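PDB 3ABF: 4-oxalocrotonate tautomerase, which belongs to the tautomerase superfamily of small beta-alpha-beta proteins and assembles as a hexamer of identical short chains. Local coordinates for residues V2-T7 / E37-I42; L8-P13 / E45-Q50. All coordinates share one frame; numbering follows the deposited sequence.

In the fold
From the N terminus the chain runs up strand 2-9, turns at G11 into helix 14-31, and comes back along strand 39-46 beside the first strand. Interaction 1 closes this beta-alpha-beta loop at the starts of the two strands. Interaction 2 closes it again at their far ends, where both segments leave the sheet. Because the strands are parallel, the segments alternate along the sequence and the two contacts cross instead of nesting. The centres of interaction 1 and interaction 2 are about 18 Å apart, on opposite sides of the chain's centre. T7 of interaction 1 packs on V46 of interaction 2. The third subunit borders both contacts.

Interaction 1: V2-T7 / E37-I42; sequences VVLKVT and EEVRVI. With SO4 (sulfate ion), chain G; SO4 (sulfate ion), chain I.
E38 opens the pairing with V2: its carbonyl O accepts a hydrogen bond from V2 N at 2.8 Å, just before strand 39-46 begins. V39 lies beside V2 in parallel register, and its CG1 also reaches CD1 of L4. R40 bonds with both of its backbone polar groups, N to V2 O and O to L4 N, and the hydrogen bonds alternate in this way as far as V6 N with I42 O. The R40 side chain folds back at chi2 and chi3 and leaves V3 behind; the guanidinium goes to a fourth subunit, where it makes a long, weak ion pair with E38 of that chain. V41 meets L4 on the other face. V41 CG2 is 4.1 Å from L4 CD1, the two side chains slanting across each other, and V41 CG1 faces V6 CG2 at 4.3 Å. This valine and leucine face is covered by helix 14-31, with A28 on L4 and T25 on V41. I42 returns to the face of V3 and K5: its CG1 stands anti to the carbonyl carbon (chi1 -66°), and I42 CD1 reaches back to V3 CG1 at 4.1 Å. Beside it, K5 NZ donates hydrogen bonds to O4 of the chain I sulfate (2.7 Å) and to both O1 (2.9 Å) and O3 (3.0 Å) of the chain G sulfate; K5 residues of other subunits share these anions. The two parallel strands, crossing at -18° and joined by a helix on one face, form the beta-alpha-beta unit of the tautomerase fold, whose sheet continues into neighbouring subunits on both edges.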
loop_
_atom_site.group_PDB
_atom_site.type_symbol
_atom_site.label_atom_id
_atom_site.label_comp_id
_atom_site.label_asym_id
_atom_site.label_seq_id
_atom_site.Cartn_x
_atom_site.Cartn_y
_atom_site.Cartn_z
ATOM N N VAL A 2 2.699 -14.141 -6.575
ATOM C CA VAL A 2 3.558 -12.972 -6.411
ATOM C C VAL A 2 2.780 -11.806 -7.001
ATOM O O VAL A 2 2.161 -11.941 -8.064
ATOM C CB VAL A 2 4.902 -13.120 -7.176
ATOM C CG1 VAL A 2 5.679 -11.811 -7.133
ATOM C CG2 VAL A 2 5.740 -14.234 -6.540
ATOM N N VAL A 3 2.778 -10.672 -6.310
ATOM C CA VAL A 3 2.067 -9.501 -6.817
ATOM C C VAL A 3 3.065 -8.389 -7.090
ATOM O O VAL A 3 3.862 -8.022 -6.225
ATOM C CB VAL A 3 1.003 -8.970 -5.817
ATOM C CG1 VAL A 3 0.269 -7.763 -6.426
ATOM C CG2 VAL A 3 0.015 -10.060 -5.470
ATOM N N LEU A 4 3.025 -7.867 -8.308
ATOM C CA LEU A 4 3.902 -6.786 -8.702
ATOM C C LEU A 4 3.024 -5.553 -8.873
ATOM O O LEU A 4 2.151 -5.533 -9.741
ATOM C CB LEU A 4 4.576 -7.106 -10.036
ATOM C CG LEU A 4 5.281 -8.465 -10.130
ATOM C CD1 LEU A 4 5.827 -8.659 -11.535
ATOM C CD2 LEU A 4 6.395 -8.536 -9.110
ATOM N N LYS A 5 3.242 -4.539 -8.042
ATOM C CA LYS A 5 2.465 -3.313 -8.151
ATOM C C LYS A 5 3.381 -2.277 -8.758
ATOM O O LYS A 5 4.472 -2.033 -8.250
ATOM C CB LYS A 5 1.964 -2.821 -6.778
ATOM C CG LYS A 5 1.011 -1.652 -6.939
ATOM C CD LYS A 5 0.287 -1.247 -5.659
ATOM C CE LYS A 5 1.170 -0.401 -4.776
ATOM N NZ LYS A 5 0.366 0.263 -3.708
ATOM N N VAL A 6 2.953 -1.690 -9.868
ATOM C CA VAL A 6 3.753 -0.679 -10.542
ATOM C C VAL A 6 3.120 0.684 -10.333
ATOM O O VAL A 6 1.975 0.902 -10.719
ATOM C CB VAL A 6 3.815 -0.929 -12.067
ATOM C CG1 VAL A 6 4.765 0.077 -12.730
ATOM C CG2 VAL A 6 4.239 -2.379 -12.345
ATOM N N THR A 7 3.853 1.600 -9.717
ATOM C CA THR A 7 3.321 2.938 -9.518
ATOM C C THR A 7 3.952 3.809 -10.592
ATOM O O THR A 7 5.172 3.890 -10.696
ATOM C CB THR A 7 3.655 3.466 -8.117
ATOM O OG1 THR A 7 3.079 2.591 -7.139
ATOM C CG2 THR A 7 3.084 4.860 -7.916
ATOM N N GLU A 37 -0.139 -17.966 -14.043
ATOM C CA GLU A 37 -1.412 -17.697 -13.387
ATOM C C GLU A 37 -1.233 -17.143 -11.982
ATOM O O GLU A 37 -2.160 -16.558 -11.426
ATOM C CB GLU A 37 -2.258 -18.970 -13.297
ATOM C CG GLU A 37 -2.788 -19.491 -14.625
ATOM C CD GLU A 37 -1.684 -19.801 -15.614
ATOM O OE1 GLU A 37 -0.703 -20.468 -15.218
ATOM O OE2 GLU A 37 -1.803 -19.381 -16.787
ATOM N N GLU A 38 -0.047 -17.334 -11.406
ATOM C CA GLU A 38 0.217 -16.867 -10.048
ATOM C C GLU A 38 0.990 -15.553 -9.964
ATOM O O GLU A 38 1.311 -15.086 -8.873
ATOM C CB GLU A 38 0.942 -17.961 -9.254
ATOM C CG GLU A 38 0.043 -19.139 -8.896
ATOM C CD GLU A 38 -1.005 -18.788 -7.851
ATOM O OE1 GLU A 38 -2.039 -19.484 -7.778
ATOM O OE2 GLU A 38 -0.795 -17.822 -7.087
ATOM N N VAL A 39 1.299 -14.964 -11.111
ATOM C CA VAL A 39 1.994 -13.688 -11.137
ATOM C C VAL A 39 0.927 -12.651 -11.489
ATOM O O VAL A 39 0.356 -12.677 -12.586
ATOM C CB VAL A 39 3.113 -13.680 -12.193
ATOM C CG1 VAL A 39 3.735 -12.301 -12.286
ATOM C CG2 VAL A 39 4.174 -14.710 -11.825
ATOM N N ARG A 40 0.636 -11.764 -10.542
ATOM C CA ARG A 40 -0.374 -10.730 -10.748
ATOM C C ARG A 40 0.315 -9.386 -10.857
ATOM O O ARG A 40 1.248 -9.094 -10.112
ATOM C CB ARG A 40 -1.353 -10.678 -9.570
ATOM C CG ARG A 40 -1.945 -12.025 -9.152
ATOM C CD ARG A 40 -2.816 -12.634 -10.226
ATOM N NE ARG A 40 -4.043 -11.869 -10.432
ATOM C CZ ARG A 40 -5.262 -12.405 -10.471
ATOM N NH1 ARG A 40 -5.420 -13.713 -10.313
ATOM N NH2 ARG A 40 -6.322 -11.636 -10.673
ATOM N N VAL A 41 -0.135 -8.566 -11.794
ATOM C CA VAL A 41 0.438 -7.244 -11.944
ATOM C C VAL A 41 -0.675 -6.223 -11.803
ATOM O O VAL A 41 -1.755 -6.369 -12.380
ATOM C CB VAL A 41 1.126 -7.056 -13.306
ATOM C CG1 VAL A 41 1.713 -5.649 -13.389
ATOM C CG2 VAL A 41 2.249 -8.087 -13.467
ATOM N N ILE A 42 -0.414 -5.200 -11.005
ATOM C CA ILE A 42 -1.388 -4.144 -10.808
ATOM C C ILE A 42 -0.710 -2.849 -11.204
ATOM O O ILE A 42 0.416 -2.561 -10.763
ATOM C CB ILE A 42 -1.828 -4.040 -9.328
ATOM C CG1 ILE A 42 -2.583 -5.304 -8.917
ATOM C CG2 ILE A 42 -2.710 -2.797 -9.139
ATOM C CD1 ILE A 42 -2.949 -5.350 -7.428
HETATM S S SO4 G . 2.611 1.633 -1.319
HETATM O O1 SO4 G . 1.225 2.024 -1.622
HETATM O O2 SO4 G . 2.766 1.361 0.120
HETATM O O3 SO4 G . 2.940 0.420 -2.084
HETATM O O4 SO4 G . 3.520 2.721 -1.718
HETATM S S SO4 I . -0.927 -2.660 -1.620
HETATM O O1 SO4 I . -2.121 -3.453 -1.326
HETATM O O2 SO4 I . -0.492 -1.964 -0.400
HETATM O O3 SO4 I . 0.158 -3.534 -2.083
HETATM O O4 SO4 I . -1.256 -1.681 -2.671
#

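Interaction 2: L8-P13 / E45-Q50; sequences LLEGRP and EVRRDQ
L9 and V46 meet where the two strands end: L9 CD2 lies 3.9 Å from V46 CG2, while the backbone holds the pair with hydrogen bonds from V46 N to L8 O (2.9 Å) and from E10 N to V46 O (3.0 Å). L9 CD1 sits over the centre of the R48 guanidinium, 4.1 Å above its plane, and the two side chains cross nearly at right angles. E10 O lies in that plane at the guanidinium edge, 3.9 Å from R48 NH2. E45 CB packs against E10 CB at 3.9 Å, and E10 runs alongside R47 of its own chain, E10 OE2 being 3.5 Å from R47 CG. The E45 side chain carries on extended past CG (chi2 177°), bringing OE2 to two waters. One water links OE2 to L9 O and R12 N, the other to G11 N, tying the turn after strand 2-9 to E45. G11, with a positive phi of 124°, turns the chain out of that strand. Farther out, E45 OE1 forms a salt bridge with K17 and a hydrogen bond to Q50 of the third subunit, and E10 OE1 a salt bridge with R47 of that subunit. Within its own chain, R47 N is held by Q50 OE1. W51 of strand 51-53 touches both L9 and V46, F58 of helix 58-61 packs on L9 and R48, and past P13, at the N-cap, helix 14-31 begins.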
loop_
_atom_site.group_PDB
_atom_site.type_symbol
_atom_site.label_atom_id
_atom_site.label_comp_id
_atom_site.label_asym_id
_atom_site.label_seq_id
_atom_site.Cartn_x
_atom_site.Cartn_y
_atom_site.Cartn_z
ATOM N N LEU A 8 3.107 4.423 -11.421
ATOM C CA LEU A 8 3.576 5.283 -12.505
ATOM C C LEU A 8 2.508 6.306 -12.859
ATOM O O LEU A 8 1.351 6.151 -12.485
ATOM C CB LEU A 8 3.901 4.449 -13.750
ATOM C CG LEU A 8 2.729 3.807 -14.506
ATOM C CD1 LEU A 8 3.269 3.098 -15.732
ATOM C CD2 LEU A 8 1.970 2.820 -13.622
ATOM N N LEU A 9 2.895 7.349 -13.586
ATOM C CA LEU A 9 1.947 8.380 -13.976
ATOM C C LEU A 9 0.975 7.820 -14.990
ATOM O O LEU A 9 1.359 7.026 -15.855
ATOM C CB LEU A 9 2.676 9.588 -14.569
ATOM C CG LEU A 9 3.458 10.478 -13.595
ATOM C CD1 LEU A 9 4.257 11.504 -14.386
ATOM C CD2 LEU A 9 2.497 11.178 -12.633
ATOM N N GLU A 10 -0.281 8.253 -14.884
ATOM C CA GLU A 10 -1.334 7.815 -15.779
ATOM C C GLU A 10 -1.059 8.325 -17.195
ATOM O O GLU A 10 -0.405 9.351 -17.368
ATOM C CB GLU A 10 -2.684 8.350 -15.280
ATOM C CG GLU A 10 -3.891 7.767 -15.994
ATOM C CD GLU A 10 -5.201 8.007 -15.243
ATOM O OE1 GLU A 10 -6.251 7.554 -15.736
ATOM O OE2 GLU A 10 -5.187 8.642 -14.162
ATOM N N GLY A 11 -1.541 7.610 -18.205
ATOM C CA GLY A 11 -1.337 8.089 -19.561
ATOM C C GLY A 11 -0.660 7.178 -20.565
ATOM O O GLY A 11 -0.791 7.389 -21.773
ATOM N N ARG A 12 0.063 6.169 -20.098
ATOM C CA ARG A 12 0.741 5.276 -21.032
ATOM C C ARG A 12 -0.277 4.629 -21.968
ATOM O O ARG A 12 -1.385 4.279 -21.552
ATOM C CB ARG A 12 1.512 4.198 -20.271
ATOM C CG ARG A 12 2.578 4.743 -19.339
ATOM C CD ARG A 12 3.760 5.305 -20.092
ATOM N NE ARG A 12 4.807 5.765 -19.182
ATOM C CZ ARG A 12 6.086 5.911 -19.521
ATOM N NH1 ARG A 12 6.971 6.338 -18.628
ATOM N NH2 ARG A 12 6.485 5.620 -20.755
ATOM N N PRO A 13 0.082 4.467 -23.251
ATOM C CA PRO A 13 -0.835 3.852 -24.216
ATOM C C PRO A 13 -1.061 2.371 -23.934
ATOM O O PRO A 13 -0.210 1.705 -23.348
ATOM C CB PRO A 13 -0.135 4.089 -25.547
ATOM C CG PRO A 13 1.312 4.006 -25.169
ATOM C CD PRO A 13 1.356 4.828 -23.898
ATOM N N GLU A 45 -1.845 3.745 -11.400
ATOM C CA GLU A 45 -1.570 4.957 -12.153
ATOM C C GLU A 45 -1.975 6.179 -11.346
ATOM O O GLU A 45 -3.137 6.317 -10.922
ATOM C CB GLU A 45 -2.331 4.921 -13.485
ATOM C CG GLU A 45 -1.892 3.789 -14.409
ATOM C CD GLU A 45 -2.708 3.732 -15.688
ATOM O OE1 GLU A 45 -3.792 3.106 -15.696
ATOM O OE2 GLU A 45 -2.271 4.337 -16.686
ATOM N N VAL A 46 -1.021 7.071 -11.137
ATOM C CA VAL A 46 -1.298 8.260 -10.352
ATOM C C VAL A 46 -1.363 9.489 -11.238
ATOM O O VAL A 46 -0.670 9.587 -12.251
ATOM C CB VAL A 46 -0.249 8.450 -9.242
ATOM C CG1 VAL A 46 -0.117 7.157 -8.445
ATOM C CG2 VAL A 46 1.078 8.837 -9.832
ATOM N N ARG A 47 -2.223 10.421 -10.859
ATOM C CA ARG A 47 -2.379 11.630 -11.635
ATOM C C ARG A 47 -1.280 12.613 -11.290
ATOM O O ARG A 47 -0.661 12.519 -10.242
ATOM C CB ARG A 47 -3.773 12.217 -11.403
ATOM C CG ARG A 47 -4.873 11.224 -11.825
ATOM C CD ARG A 47 -6.164 11.933 -12.167
ATOM N NE ARG A 47 -6.819 12.474 -10.979
ATOM C CZ ARG A 47 -7.543 11.749 -10.133
ATOM N NH1 ARG A 47 -8.103 12.329 -9.078
ATOM N NH2 ARG A 47 -7.709 10.444 -10.347
ATOM N N ARG A 48 -1.030 13.561 -12.181
ATOM C CA ARG A 48 0.030 14.529 -11.942
ATOM C C ARG A 48 -0.163 15.403 -10.714
ATOM O O ARG A 48 0.815 15.885 -10.150
ATOM C CB ARG A 48 0.234 15.388 -13.191
ATOM C CG ARG A 48 0.949 14.631 -14.309
ATOM C CD ARG A 48 1.141 15.520 -15.526
ATOM N NE ARG A 48 2.094 14.963 -16.481
ATOM C CZ ARG A 48 1.976 13.765 -17.039
ATOM N NH1 ARG A 48 2.889 13.336 -17.900
ATOM N NH2 ARG A 48 0.953 12.992 -16.732
ATOM N N ASP A 49 -1.406 15.633 -10.293
ATOM C CA ASP A 49 -1.620 16.449 -9.100
ATOM C C ASP A 49 -1.655 15.578 -7.831
ATOM O O ASP A 49 -2.114 16.025 -6.788
ATOM C CB ASP A 49 -2.904 17.289 -9.231
ATOM C CG ASP A 49 -4.169 16.446 -9.285
ATOM O OD1 ASP A 49 -4.116 15.295 -9.770
ATOM O OD2 ASP A 49 -5.234 16.953 -8.857
ATOM N N GLN A 50 -1.147 14.345 -7.927
ATOM C CA GLN A 50 -1.093 13.428 -6.779
ATOM C C GLN A 50 0.319 12.899 -6.528
ATOM O O GLN A 50 0.519 12.040 -5.665
ATOM C CB GLN A 50 -1.984 12.215 -7.022
ATOM C CG GLN A 50 -3.426 12.527 -7.321
ATOM C CD GLN A 50 -4.233 11.279 -7.558
ATOM O OE1 GLN A 50 -3.804 10.384 -8.287
ATOM N NE2 GLN A 50 -5.423 11.218 -6.964
HETATM O O HOH W 1 0.233 5.063 -17.288
HETATM O O HOH W 2 -3.456 5.198 -18.866
#